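Local coordinates for extracellular solute-binding protein family 5 (Brucella melitensis, PDB 4ONY), which probably captures peptides or related solutes in the periplasm and hands them to an ABC transporter for uptake into the cell, at residues A[342-347]-A[446-451]; A[308-313]-A[350-355]; A[329-334]-A[459-464]; A[395-400]-A[404-409]. All coordinates share one frame; numbering follows the deposited sequence.

From the N terminus, strand 310-315 opens contact 2, helix 325-333 opens contact 3 and helix 337-344 opens contact 1. Contact 2 closes first, at 350-355, so it crosses contacts 1 and 3. Contact 4 then closes a tight local loop between 395-400 and 404-409, in series with contact 2. It is nested inside contact 1, which closes at 446-451, and this in turn is nested inside contact 3, closed at 459-464. Contacts 2 and 3 both reach the six-stranded mixed sheet, contact 1 joins two helices, and contact 4 adds the start of helix 404-416, where A407 touches L334 and L459 of contact 3.

Contact 1 (A[342-347]-A[446-451]); sequences SNLFAG and EKIALA
The F345 ring meets I448 at its edge: I448 CD1 lies near the ring plane, 4.2 Å from F345 CE2. One face of the same ring is occupied by its own neighbour in sequence, with L344 CB 3.8 Å above the plane and over the ring centre. Elsewhere round the ring, Y349 packs edge-to-face and the Y561 ring also meets it, so F345 belongs to an aromatic cluster. L344 points toward helix 443-458 and touches two successive residues. Its CD1 lies 3.9 Å from K447 CD and 4.3 Å from I448 CD1, while L344 CD2 is 4.1 Å from K447 CD. The last turn of helix 337-344 thus rests against helix 443-458, the helix of a beta-alpha-beta crossover linking the adjacent parallel strands 435-440 and 462-467. A449 and L450 of that helix lean on I465, while K447 and the CD1 end of I448 meet the end of helix 337-344. In K447, CG anti to the backbone N (chi1 -176°) and an extended chi2 carry CG and CD alongside L344, and a bend at chi3 (-68°) turns the chain beyond CD; the two side chains run past each other in opposite directions. Only apolar carbons meet here, with no hydrogen bond across the contact. F345 is the first residue to leave helical geometry, and the chain turns on through A346 and G347, both at positive phi.

Contact 2 (A[308-313]-A[350-355]); sequences ADMLGF and RRTQSF
Strand 310-315 is an inner strand of the six-stranded mixed sheet, and here its beginning packs, partly through water, on the turn that follows edge strand 350-351. Strand 557-562 lies between the two strands in the sheet. M310 carries the contact. Its chain leaves extended, with CG anti to the backbone N (chi1 180°), and then bends twice, so that the methyl group sits between T352 and F355 and also against S354 O, with M310 CE 3.5 Å from that oxygen. M310 CE lies 3.8 Å from T352 CG2 and makes a CH-pi contact over one face of the F355 ring, 3.9 Å from the centroid and displaced toward CD1 and CE1. The sulfur stands farther off in an oblique Met-aromatic contact, with M310 SD 5.2 Å from that centroid. W503 meets the F355 ring edge-to-face. Three waters bridge the segments, two of them between backbone atoms: one donates to A308 O and S354 O, and another joins M310 N to F355 O. The third is held by three bonds, donating to D309 O and accepting from L311 N and from T352 OG1, which also bonds H562 ND1. The shortest of these three bonds has T352 OG1 2.6 Å from the water oxygen.

Contact 3 (A[329-334]-A[459-464]); sequences QALGLL and LGIAVE
L331 and L334, three residues apart at helix 325-333, each meet one side chain of the 459-464 segment through terminal methyls. The first bond of the L331 side chain does not aim at I461, but with CG anti to the carbonyl carbon (chi1 -62°) and the chain extended beyond it, CD2 is brought to that residue. L331 CD2 ends 3.5 Å from I461 CD1, closer than ordinary methyl contact, so packing is tight at this point. I461 is extended in the same manner through CG1, its CD1 forming the forward tip while CG2 takes the position anti to the backbone N. L334 sets out toward the 459-464 segment, and its two methyls engage both branches of L459: L334 CD2 is 3.9 Å from L459 CD1, and L334 CD1 is 3.9 Å from L459 CD2. The two forks therefore meet branch to branch at a slant. The chi1 of L459, -106°, is not staggered, unlike that of L334. G460, at positive phi, is the C-prime residue of the Schellman motif that ends helix 443-458, with I461 N paired to L456 O and G460 N to S457 O. This reversal leads the chain from the crossover helix into edge strand 462-467, and the residues flanking the glycine, L459 and I461, supply the two contacts. L456 of the same helix touches both L331 and L334, and F434 and F436 pack against I461. On the helix side, L334 N bonds L331 O at 3.2 Å, an oxygen that Y452 OH also binds.

Contact 4 (A[395-400]-A[404-409]); sequences PVTDGS and RVPAKK
P406, near the start of helix 404-416, presents its ring to two residues of the preceding loop, P395 and T397. The two proline side chains point toward each other and meet at their beta carbons, P395 CB to P406 CB at 4.2 Å. T397 reaches the next ring corner: its CG2 is 4.1 Å from P406 CG, and the threonine side chain stands at about a right angle to the proline. The methyl is turned to the helix because CG2 is anti to the carbonyl carbon, which places OG1 between the backbone N and that carbon (chi1 68°). In that position T397 OG1 accepts from G399 N at 2.9 Å, and it also bonds D336 OD1; the methyl is thus turned to P406, while the hydroxyl faces its own loop at G399 N and D336 beyond it. The loop is held further by D398, whose OD1 is gripped by two donors of one residue. S400 OG meets D398 OD1 on the syn side at 2.6 Å, 22° out of the carboxylate plane, and S400 N approaches D398 OD1 from above that plane, 47° out of it, at 2.9 Å. These bonds would tend to fix the rotation of the carboxylate. D403, just before the helix, ties the two parts together by bonding D398 N through OD2 and V405 N through OD1, while L333 of helix 325-333 touches P395. What results is a surface loop built from an ST turn at T397 overlapping an Asx turn at D398, folded back on the helix that follows it.

Contact 1 (A[342-347]-A[446-451])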
loop_
_atom_site.group_PDB
_atom_site.type_symbol
_atom_site.label_atom_id
_atom_site.label_comp_id
_atom_site.label_asym_id
_atom_site.label_seq_id
_atom_site.Cartn_x
_atom_site.Cartn_y
_atom_site.Cartn_z
ATOM N N SER A 342 -3.798 -23.996 -10.265
ATOM C CA SER A 342 -3.093 -25.163 -10.737
ATOM C C SER A 342 -2.731 -25.055 -12.217
ATOM O O SER A 342 -1.607 -25.354 -12.608
ATOM C CB SER A 342 -3.957 -26.407 -10.492
ATOM O OG SER A 342 -3.244 -27.519 -10.963
ATOM N N ASN A 343 -3.679 -24.591 -13.027
ATOM C CA ASN A 343 -3.556 -24.600 -14.492
ATOM C C ASN A 343 -3.000 -23.359 -15.113
ATOM O O ASN A 343 -2.465 -23.454 -16.188
ATOM C CB ASN A 343 -4.912 -24.895 -15.143
ATOM C CG ASN A 343 -5.354 -26.298 -14.873
ATOM O OD1 ASN A 343 -4.950 -27.212 -15.593
ATOM N ND2 ASN A 343 -6.125 -26.508 -13.810
ATOM N N LEU A 344 -3.152 -22.204 -14.473
ATOM C CA LEU A 344 -2.690 -20.935 -15.029
ATOM C C LEU A 344 -1.466 -20.348 -14.303
ATOM O O LEU A 344 -0.673 -19.635 -14.915
ATOM C CB LEU A 344 -3.810 -19.893 -14.947
ATOM C CG LEU A 344 -5.209 -20.264 -15.509
ATOM C CD1 LEU A 344 -6.144 -19.062 -15.415
ATOM C CD2 LEU A 344 -5.122 -20.733 -16.949
ATOM N N PHE A 345 -1.322 -20.634 -13.004
ATOM C CA PHE A 345 -0.393 -19.910 -12.127
ATOM C C PHE A 345 0.609 -20.815 -11.384
ATOM O O PHE A 345 1.226 -20.387 -10.421
ATOM C CB PHE A 345 -1.202 -19.075 -11.106
ATOM C CG PHE A 345 -2.183 -18.136 -11.748
ATOM C CD1 PHE A 345 -1.794 -17.306 -12.802
ATOM C CD2 PHE A 345 -3.507 -18.089 -11.314
ATOM C CE1 PHE A 345 -2.691 -16.443 -13.405
ATOM C CE2 PHE A 345 -4.409 -17.199 -11.900
ATOM C CZ PHE A 345 -4.003 -16.379 -12.940
ATOM N N ALA A 346 0.771 -22.039 -11.865
ATOM C CA ALA A 346 1.773 -22.983 -11.357
ATOM C C ALA A 346 1.662 -23.161 -9.836
ATOM O O ALA A 346 2.661 -23.386 -9.159
ATOM C CB ALA A 346 3.185 -22.536 -11.758
ATOM N N GLY A 347 0.445 -23.013 -9.297
ATOM C CA GLY A 347 0.222 -23.213 -7.882
ATOM C C GLY A 347 0.783 -22.144 -6.967
ATOM O O GLY A 347 0.765 -22.319 -5.758
ATOM N N GLU A 446 -8.322 -10.836 -19.193
ATOM C CA GLU A 446 -9.080 -11.724 -20.027
ATOM C C GLU A 446 -8.951 -13.172 -19.668
ATOM O O GLU A 446 -9.959 -13.899 -19.679
ATOM C CB GLU A 446 -8.618 -11.652 -21.473
ATOM C CG GLU A 446 -9.475 -10.793 -22.316
ATOM C CD GLU A 446 -9.114 -11.016 -23.759
ATOM O OE1 GLU A 446 -9.834 -11.832 -24.422
ATOM O OE2 GLU A 446 -8.079 -10.423 -24.158
ATOM N N LYS A 447 -7.726 -13.592 -19.384
ATOM C CA LYS A 447 -7.492 -14.981 -19.078
ATOM C C LYS A 447 -8.279 -15.421 -17.843
ATOM O O LYS A 447 -8.910 -16.475 -17.856
ATOM C CB LYS A 447 -6.019 -15.233 -18.870
ATOM C CG LYS A 447 -5.704 -16.701 -18.646
ATOM C CD LYS A 447 -4.285 -16.879 -18.103
ATOM C CE LYS A 447 -3.219 -16.519 -19.123
ATOM N NZ LYS A 447 -1.878 -16.490 -18.465
ATOM N N ILE A 448 -8.264 -14.613 -16.789
ATOM C CA ILE A 448 -9.003 -14.976 -15.569
ATOM C C ILE A 448 -10.523 -14.816 -15.740
ATOM O O ILE A 448 -11.307 -15.601 -15.224
ATOM C CB ILE A 448 -8.453 -14.246 -14.324
ATOM C CG1 ILE A 448 -8.925 -14.920 -13.056
ATOM C CG2 ILE A 448 -8.841 -12.798 -14.237
ATOM C CD1 ILE A 448 -8.394 -16.331 -12.922
ATOM N N ALA A 449 -10.936 -13.847 -16.530
ATOM C CA ALA A 449 -12.355 -13.659 -16.817
ATOM C C ALA A 449 -12.908 -14.853 -17.626
ATOM O O ALA A 449 -14.028 -15.310 -17.385
ATOM C CB ALA A 449 -12.571 -12.379 -17.568
ATOM N N LEU A 450 -12.105 -15.337 -18.568
ATOM C CA LEU A 450 -12.445 -16.512 -19.349
ATOM C C LEU A 450 -12.656 -17.699 -18.451
ATOM O O LEU A 450 -13.556 -18.465 -18.676
ATOM C CB LEU A 450 -11.356 -16.841 -20.388
ATOM C CG LEU A 450 -11.413 -15.964 -21.651
ATOM C CD1 LEU A 450 -10.102 -16.041 -22.447
ATOM C CD2 LEU A 450 -12.585 -16.388 -22.560
ATOM N N ALA A 451 -11.802 -17.869 -17.447
ATOM C CA ALA A 451 -11.952 -18.995 -16.539
ATOM C C ALA A 451 -13.264 -18.866 -15.734
ATOM O O ALA A 451 -13.981 -19.838 -15.579
ATOM C CB ALA A 451 -10.743 -19.114 -15.629
#

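Contact 2 (A[308-313]-A[350-355])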
loop_
_atom_site.group_PDB
_atom_site.type_symbol
_atom_site.label_atom_id
_atom_site.label_comp_id
_atom_site.label_asym_id
_atom_site.label_seq_id
_atom_site.Cartn_x
_atom_site.Cartn_y
_atom_site.Cartn_z
ATOM N N ALA A 308 -2.125 -8.108 2.207
ATOM C CA ALA A 308 -1.957 -8.271 0.776
ATOM C C ALA A 308 -3.069 -7.457 0.097
ATOM O O ALA A 308 -4.231 -7.465 0.564
ATOM C CB ALA A 308 -2.076 -9.740 0.430
ATOM N N ASP A 309 -2.734 -6.725 -0.958
ATOM C CA ASP A 309 -3.697 -5.888 -1.647
ATOM C C ASP A 309 -4.832 -6.784 -2.174
ATOM O O ASP A 309 -4.579 -7.884 -2.672
ATOM C CB ASP A 309 -3.024 -5.151 -2.801
ATOM C CG ASP A 309 -2.141 -3.992 -2.339
ATOM O OD1 ASP A 309 -2.134 -3.592 -1.134
ATOM O OD2 ASP A 309 -1.474 -3.466 -3.218
ATOM N N MET A 310 -6.063 -6.316 -2.065
ATOM C CA MET A 310 -7.190 -6.999 -2.722
ATOM C C MET A 310 -7.084 -6.950 -4.256
ATOM O O MET A 310 -6.732 -5.919 -4.844
ATOM C CB MET A 310 -8.495 -6.357 -2.296
ATOM C CG MET A 310 -9.758 -6.956 -2.899
ATOM S SD MET A 310 -10.088 -8.717 -2.733
ATOM C CE MET A 310 -10.455 -8.745 -0.975
ATOM N N LEU A 311 -7.338 -8.098 -4.879
ATOM C CA LEU A 311 -7.677 -8.206 -6.274
ATOM C C LEU A 311 -8.975 -9.028 -6.292
ATOM O O LEU A 311 -9.044 -10.099 -5.702
ATOM C CB LEU A 311 -6.581 -8.942 -7.073
ATOM C CG LEU A 311 -6.880 -9.238 -8.538
ATOM C CD1 LEU A 311 -7.041 -7.960 -9.357
ATOM C CD2 LEU A 311 -5.775 -10.066 -9.160
ATOM N N GLY A 312 -9.983 -8.546 -6.997
ATOM C CA GLY A 312 -11.247 -9.268 -7.095
ATOM C C GLY A 312 -12.068 -8.866 -8.276
ATOM O O GLY A 312 -11.813 -7.799 -8.870
ATOM N N PHE A 313 -13.083 -9.684 -8.615
ATOM C CA PHE A 313 -14.109 -9.228 -9.534
ATOM C C PHE A 313 -15.033 -8.353 -8.732
ATOM O O PHE A 313 -15.328 -8.664 -7.576
ATOM C CB PHE A 313 -14.887 -10.373 -10.145
ATOM C CG PHE A 313 -14.109 -11.224 -11.080
ATOM C CD1 PHE A 313 -13.792 -10.772 -12.352
ATOM C CD2 PHE A 313 -13.738 -12.513 -10.726
ATOM C CE1 PHE A 313 -13.112 -11.568 -13.251
ATOM C CE2 PHE A 313 -13.062 -13.332 -11.650
ATOM C CZ PHE A 313 -12.753 -12.850 -12.915
ATOM N N ARG A 350 -2.207 -17.895 -3.406
ATOM C CA ARG A 350 -3.066 -18.293 -2.337
ATOM C C ARG A 350 -4.326 -17.479 -2.456
ATOM O O ARG A 350 -4.310 -16.290 -2.839
ATOM C CB ARG A 350 -2.397 -18.053 -0.954
ATOM C CG ARG A 350 -2.483 -19.243 0.022
ATOM C CD ARG A 350 -1.235 -20.199 0.076
ATOM N NE ARG A 350 -0.831 -20.735 -1.245
ATOM C CZ ARG A 350 0.174 -21.603 -1.492
ATOM N NH1 ARG A 350 0.460 -21.954 -2.742
ATOM N NH2 ARG A 350 0.911 -22.112 -0.516
ATOM N N ARG A 351 -5.431 -18.095 -2.053
ATOM C CA ARG A 351 -6.728 -17.454 -2.167
ATOM C C ARG A 351 -6.817 -16.247 -1.224
ATOM O O ARG A 351 -6.445 -16.332 -0.062
ATOM C CB ARG A 351 -7.851 -18.440 -1.779
ATOM C CG ARG A 351 -9.253 -17.902 -2.110
ATOM C CD ARG A 351 -9.532 -17.847 -3.610
ATOM N NE ARG A 351 -10.711 -17.043 -3.967
ATOM C CZ ARG A 351 -11.959 -17.528 -4.186
ATOM N NH1 ARG A 351 -12.239 -18.812 -4.078
ATOM N NH2 ARG A 351 -12.921 -16.695 -4.540
ATOM N N THR A 352 -7.343 -15.144 -1.719
ATOM C CA THR A 352 -7.588 -13.970 -0.888
ATOM C C THR A 352 -9.004 -14.113 -0.333
ATOM O O THR A 352 -9.940 -14.436 -1.060
ATOM C CB THR A 352 -7.472 -12.683 -1.728
ATOM O OG1 THR A 352 -6.118 -12.513 -2.194
ATOM C CG2 THR A 352 -7.888 -11.489 -0.906
ATOM N N GLN A 353 -9.161 -13.863 0.945
ATOM C CA GLN A 353 -10.460 -13.974 1.601
ATOM C C GLN A 353 -10.961 -12.650 2.273
ATOM O O GLN A 353 -12.128 -12.474 2.383
ATOM C CB GLN A 353 -10.387 -15.045 2.695
ATOM C CG GLN A 353 -9.861 -16.396 2.243
ATOM C CD GLN A 353 -9.922 -17.401 3.364
ATOM O OE1 GLN A 353 -10.963 -17.837 3.776
ATOM N NE2 GLN A 353 -8.790 -17.674 3.934
ATOM N N SER A 354 -10.052 -11.809 2.754
ATOM C CA SER A 354 -10.357 -10.612 3.536
ATOM C C SER A 354 -9.861 -9.372 2.783
ATOM O O SER A 354 -8.879 -9.464 2.039
ATOM C CB SER A 354 -9.578 -10.694 4.849
ATOM O OG SER A 354 -9.619 -9.496 5.629
ATOM N N PHE A 355 -10.476 -8.237 3.079
ATOM C CA PHE A 355 -9.980 -6.955 2.612
ATOM C C PHE A 355 -8.743 -6.489 3.395
ATOM O O PHE A 355 -8.157 -5.497 3.019
ATOM C CB PHE A 355 -11.108 -5.924 2.657
ATOM C CG PHE A 355 -12.213 -6.216 1.669
ATOM C CD1 PHE A 355 -12.137 -5.744 0.400
ATOM C CD2 PHE A 355 -13.277 -6.991 2.013
ATOM C CE1 PHE A 355 -13.116 -6.009 -0.515
ATOM C CE2 PHE A 355 -14.274 -7.288 1.102
ATOM C CZ PHE A 355 -14.200 -6.781 -0.162
HETATM O O HOH W 1 -6.968 -7.580 1.084
HETATM O O HOH W 2 -5.720 -10.206 -3.350
HETATM O O HOH W 3 -7.199 -4.666 0.355
#

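Contact 3 (A[329-334]-A[459-464])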
loop_
_atom_site.group_PDB
_atom_site.type_symbol
_atom_site.label_atom_id
_atom_site.label_comp_id
_atom_site.label_asym_id
_atom_site.label_seq_id
_atom_site.Cartn_x
_atom_site.Cartn_y
_atom_site.Cartn_z
ATOM N N GLN A 329 -23.773 -13.234 -3.833
ATOM C CA GLN A 329 -23.242 -14.342 -3.039
ATOM C C GLN A 329 -23.165 -15.639 -3.861
ATOM O O GLN A 329 -22.138 -16.304 -3.872
ATOM C CB GLN A 329 -24.114 -14.556 -1.809
ATOM C CG GLN A 329 -23.622 -15.515 -0.728
ATOM C CD GLN A 329 -24.736 -15.778 0.308
ATOM O OE1 GLN A 329 -25.881 -15.248 0.220
ATOM N NE2 GLN A 329 -24.437 -16.579 1.240
ATOM N N ALA A 330 -24.259 -15.994 -4.547
ATOM C CA ALA A 330 -24.276 -17.167 -5.437
ATOM C C ALA A 330 -23.176 -17.102 -6.498
ATOM O O ALA A 330 -22.448 -18.091 -6.721
ATOM C CB ALA A 330 -25.622 -17.279 -6.149
ATOM N N LEU A 331 -23.077 -15.974 -7.189
ATOM C CA LEU A 331 -22.116 -15.878 -8.308
ATOM C C LEU A 331 -20.662 -15.952 -7.837
ATOM O O LEU A 331 -19.824 -16.499 -8.529
ATOM C CB LEU A 331 -22.327 -14.614 -9.126
ATOM C CG LEU A 331 -23.711 -14.549 -9.799
ATOM C CD1 LEU A 331 -23.874 -13.244 -10.561
ATOM C CD2 LEU A 331 -24.149 -15.704 -10.657
ATOM N N GLY A 332 -20.386 -15.366 -6.676
ATOM C CA GLY A 332 -19.110 -15.504 -5.997
ATOM C C GLY A 332 -18.692 -16.952 -5.745
ATOM O O GLY A 332 -17.509 -17.254 -5.806
ATOM N N LEU A 333 -19.639 -17.848 -5.477
ATOM C CA LEU A 333 -19.272 -19.229 -5.152
ATOM C C LEU A 333 -18.720 -19.958 -6.380
ATOM O O LEU A 333 -18.041 -20.983 -6.239
ATOM C CB LEU A 333 -20.509 -19.989 -4.636
ATOM C CG LEU A 333 -21.136 -19.486 -3.359
ATOM C CD1 LEU A 333 -22.490 -20.157 -3.152
ATOM C CD2 LEU A 333 -20.221 -19.690 -2.164
ATOM N N LEU A 334 -19.001 -19.437 -7.583
ATOM C CA LEU A 334 -18.695 -20.171 -8.804
ATOM C C LEU A 334 -17.263 -20.016 -9.342
ATOM O O LEU A 334 -16.831 -20.813 -10.205
ATOM C CB LEU A 334 -19.690 -19.805 -9.887
ATOM C CG LEU A 334 -21.121 -20.157 -9.537
ATOM C CD1 LEU A 334 -22.027 -19.620 -10.595
ATOM C CD2 LEU A 334 -21.294 -21.675 -9.438
ATOM N N LEU A 459 -23.835 -22.891 -15.240
ATOM C CA LEU A 459 -25.138 -22.655 -14.607
ATOM C C LEU A 459 -26.197 -21.976 -15.499
ATOM O O LEU A 459 -27.221 -21.530 -15.010
ATOM C CB LEU A 459 -24.965 -21.804 -13.331
ATOM C CG LEU A 459 -25.132 -22.578 -12.033
ATOM C CD1 LEU A 459 -23.860 -23.342 -11.792
ATOM C CD2 LEU A 459 -25.377 -21.639 -10.862
ATOM N N GLY A 460 -25.916 -21.849 -16.778
ATOM C CA GLY A 460 -26.807 -21.200 -17.699
ATOM C C GLY A 460 -26.689 -19.682 -17.763
ATOM O O GLY A 460 -27.609 -19.017 -18.264
ATOM N N ILE A 461 -25.575 -19.144 -17.302
ATOM C CA ILE A 461 -25.382 -17.695 -17.320
ATOM C C ILE A 461 -24.468 -17.252 -18.491
ATOM O O ILE A 461 -23.386 -17.780 -18.651
ATOM C CB ILE A 461 -24.767 -17.223 -16.002
ATOM C CG1 ILE A 461 -25.638 -17.696 -14.851
ATOM C CG2 ILE A 461 -24.586 -15.698 -16.005
ATOM C CD1 ILE A 461 -25.023 -17.458 -13.506
ATOM N N ALA A 462 -24.915 -16.297 -19.290
ATOM C CA ALA A 462 -24.155 -15.857 -20.430
ATOM C C ALA A 462 -23.290 -14.629 -20.022
ATOM O O ALA A 462 -23.793 -13.616 -19.557
ATOM C CB ALA A 462 -25.099 -15.506 -21.564
ATOM N N VAL A 463 -22.001 -14.720 -20.211
ATOM C CA VAL A 463 -21.107 -13.648 -19.856
ATOM C C VAL A 463 -20.319 -13.178 -21.033
ATOM O O VAL A 463 -19.731 -13.983 -21.697
ATOM C CB VAL A 463 -20.110 -14.158 -18.797
ATOM C CG1 VAL A 463 -19.118 -13.080 -18.419
ATOM C CG2 VAL A 463 -20.854 -14.639 -17.578
ATOM N N GLU A 464 -20.318 -11.876 -21.309
ATOM C CA GLU A 464 -19.537 -11.296 -22.401
ATOM C C GLU A 464 -18.248 -10.696 -21.845
ATOM O O GLU A 464 -18.282 -10.000 -20.837
ATOM C CB GLU A 464 -20.364 -10.209 -23.095
ATOM C CG GLU A 464 -21.723 -10.707 -23.627
ATOM C CD GLU A 464 -22.708 -9.588 -23.867
ATOM O OE1 GLU A 464 -22.479 -8.387 -23.549
ATOM O OE2 GLU A 464 -23.783 -9.924 -24.364
#

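Contact 4 (A[395-400]-A[404-409])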
loop_
_atom_site.group_PDB
_atom_site.type_symbol
_atom_site.label_atom_id
_atom_site.label_comp_id
_atom_site.label_asym_id
_atom_site.label_seq_id
_atom_site.Cartn_x
_atom_site.Cartn_y
_atom_site.Cartn_z
ATOM N N PRO A 395 -15.406 -21.001 -1.173
ATOM C CA PRO A 395 -15.274 -22.415 -1.543
ATOM C C PRO A 395 -13.873 -22.838 -1.964
ATOM O O PRO A 395 -13.192 -22.106 -2.699
ATOM C CB PRO A 395 -16.199 -22.570 -2.763
ATOM C CG PRO A 395 -17.027 -21.373 -2.798
ATOM C CD PRO A 395 -16.339 -20.282 -2.058
ATOM N N VAL A 396 -13.467 -24.027 -1.521
ATOM C CA VAL A 396 -12.274 -24.708 -2.012
ATOM C C VAL A 396 -12.786 -25.878 -2.852
ATOM O O VAL A 396 -13.494 -26.734 -2.347
ATOM C CB VAL A 396 -11.405 -25.200 -0.846
ATOM C CG1 VAL A 396 -10.219 -26.052 -1.332
ATOM C CG2 VAL A 396 -10.918 -24.009 0.025
ATOM N N THR A 397 -12.493 -25.888 -4.143
ATOM C CA THR A 397 -12.990 -26.961 -5.016
ATOM C C THR A 397 -12.001 -28.109 -5.066
ATOM O O THR A 397 -10.923 -28.028 -4.490
ATOM C CB THR A 397 -13.149 -26.487 -6.469
ATOM O OG1 THR A 397 -11.858 -26.221 -7.029
ATOM C CG2 THR A 397 -14.012 -25.231 -6.536
ATOM N N ASP A 398 -12.363 -29.141 -5.828
ATOM C CA ASP A 398 -11.476 -30.241 -6.113
ATOM C C ASP A 398 -10.464 -29.892 -7.213
ATOM O O ASP A 398 -9.724 -30.741 -7.641
ATOM C CB ASP A 398 -12.290 -31.506 -6.513
ATOM C CG ASP A 398 -13.180 -31.292 -7.761
ATOM O OD1 ASP A 398 -13.086 -30.227 -8.437
ATOM O OD2 ASP A 398 -14.001 -32.201 -8.060
ATOM N N GLY A 399 -10.447 -28.669 -7.722
ATOM C CA GLY A 399 -9.468 -28.315 -8.750
ATOM C C GLY A 399 -9.845 -28.731 -10.155
ATOM O O GLY A 399 -9.109 -28.432 -11.108
ATOM N N SER A 400 -11.013 -29.350 -10.308
ATOM C CA SER A 400 -11.415 -29.874 -11.596
ATOM C C SER A 400 -11.842 -28.802 -12.570
ATOM O O SER A 400 -11.820 -29.035 -13.762
ATOM C CB SER A 400 -12.597 -30.861 -11.419
ATOM O OG SER A 400 -13.783 -30.169 -10.988
ATOM N N ARG A 404 -19.287 -29.875 -8.582
ATOM C CA ARG A 404 -20.729 -29.806 -8.411
ATOM C C ARG A 404 -21.131 -29.186 -7.067
ATOM O O ARG A 404 -22.234 -28.643 -6.967
ATOM C CB ARG A 404 -21.380 -31.204 -8.547
ATOM N N VAL A 405 -20.237 -29.203 -6.066
ATOM C CA VAL A 405 -20.612 -28.714 -4.752
ATOM C C VAL A 405 -20.914 -27.178 -4.695
ATOM O O VAL A 405 -22.017 -26.802 -4.319
ATOM C CB VAL A 405 -19.619 -29.208 -3.663
ATOM C CG1 VAL A 405 -19.805 -28.511 -2.319
ATOM C CG2 VAL A 405 -19.774 -30.738 -3.507
ATOM N N PRO A 406 -19.966 -26.302 -5.075
ATOM C CA PRO A 406 -20.328 -24.887 -5.018
ATOM C C PRO A 406 -21.425 -24.570 -5.993
ATOM O O PRO A 406 -22.166 -23.639 -5.773
ATOM C CB PRO A 406 -19.045 -24.126 -5.431
ATOM C CG PRO A 406 -17.978 -25.150 -5.603
ATOM C CD PRO A 406 -18.552 -26.533 -5.432
ATOM N N ALA A 407 -21.509 -25.302 -7.089
ATOM C CA ALA A 407 -22.560 -25.032 -8.073
ATOM C C ALA A 407 -23.985 -25.315 -7.545
ATOM O O ALA A 407 -24.908 -24.567 -7.853
ATOM C CB ALA A 407 -22.306 -25.801 -9.363
ATOM N N LYS A 408 -24.145 -26.347 -6.727
ATOM C CA LYS A 408 -25.434 -26.648 -6.137
ATOM C C LYS A 408 -25.800 -25.540 -5.129
ATOM O O LYS A 408 -26.967 -25.180 -5.028
ATOM C CB LYS A 408 -25.435 -28.044 -5.426
ATOM N N LYS A 409 -24.815 -25.042 -4.358
ATOM C CA LYS A 409 -25.100 -23.979 -3.386
ATOM C C LYS A 409 -25.541 -22.711 -4.153
ATOM O O LYS A 409 -26.471 -22.028 -3.733
ATOM C CB LYS A 409 -23.934 -23.706 -2.393
#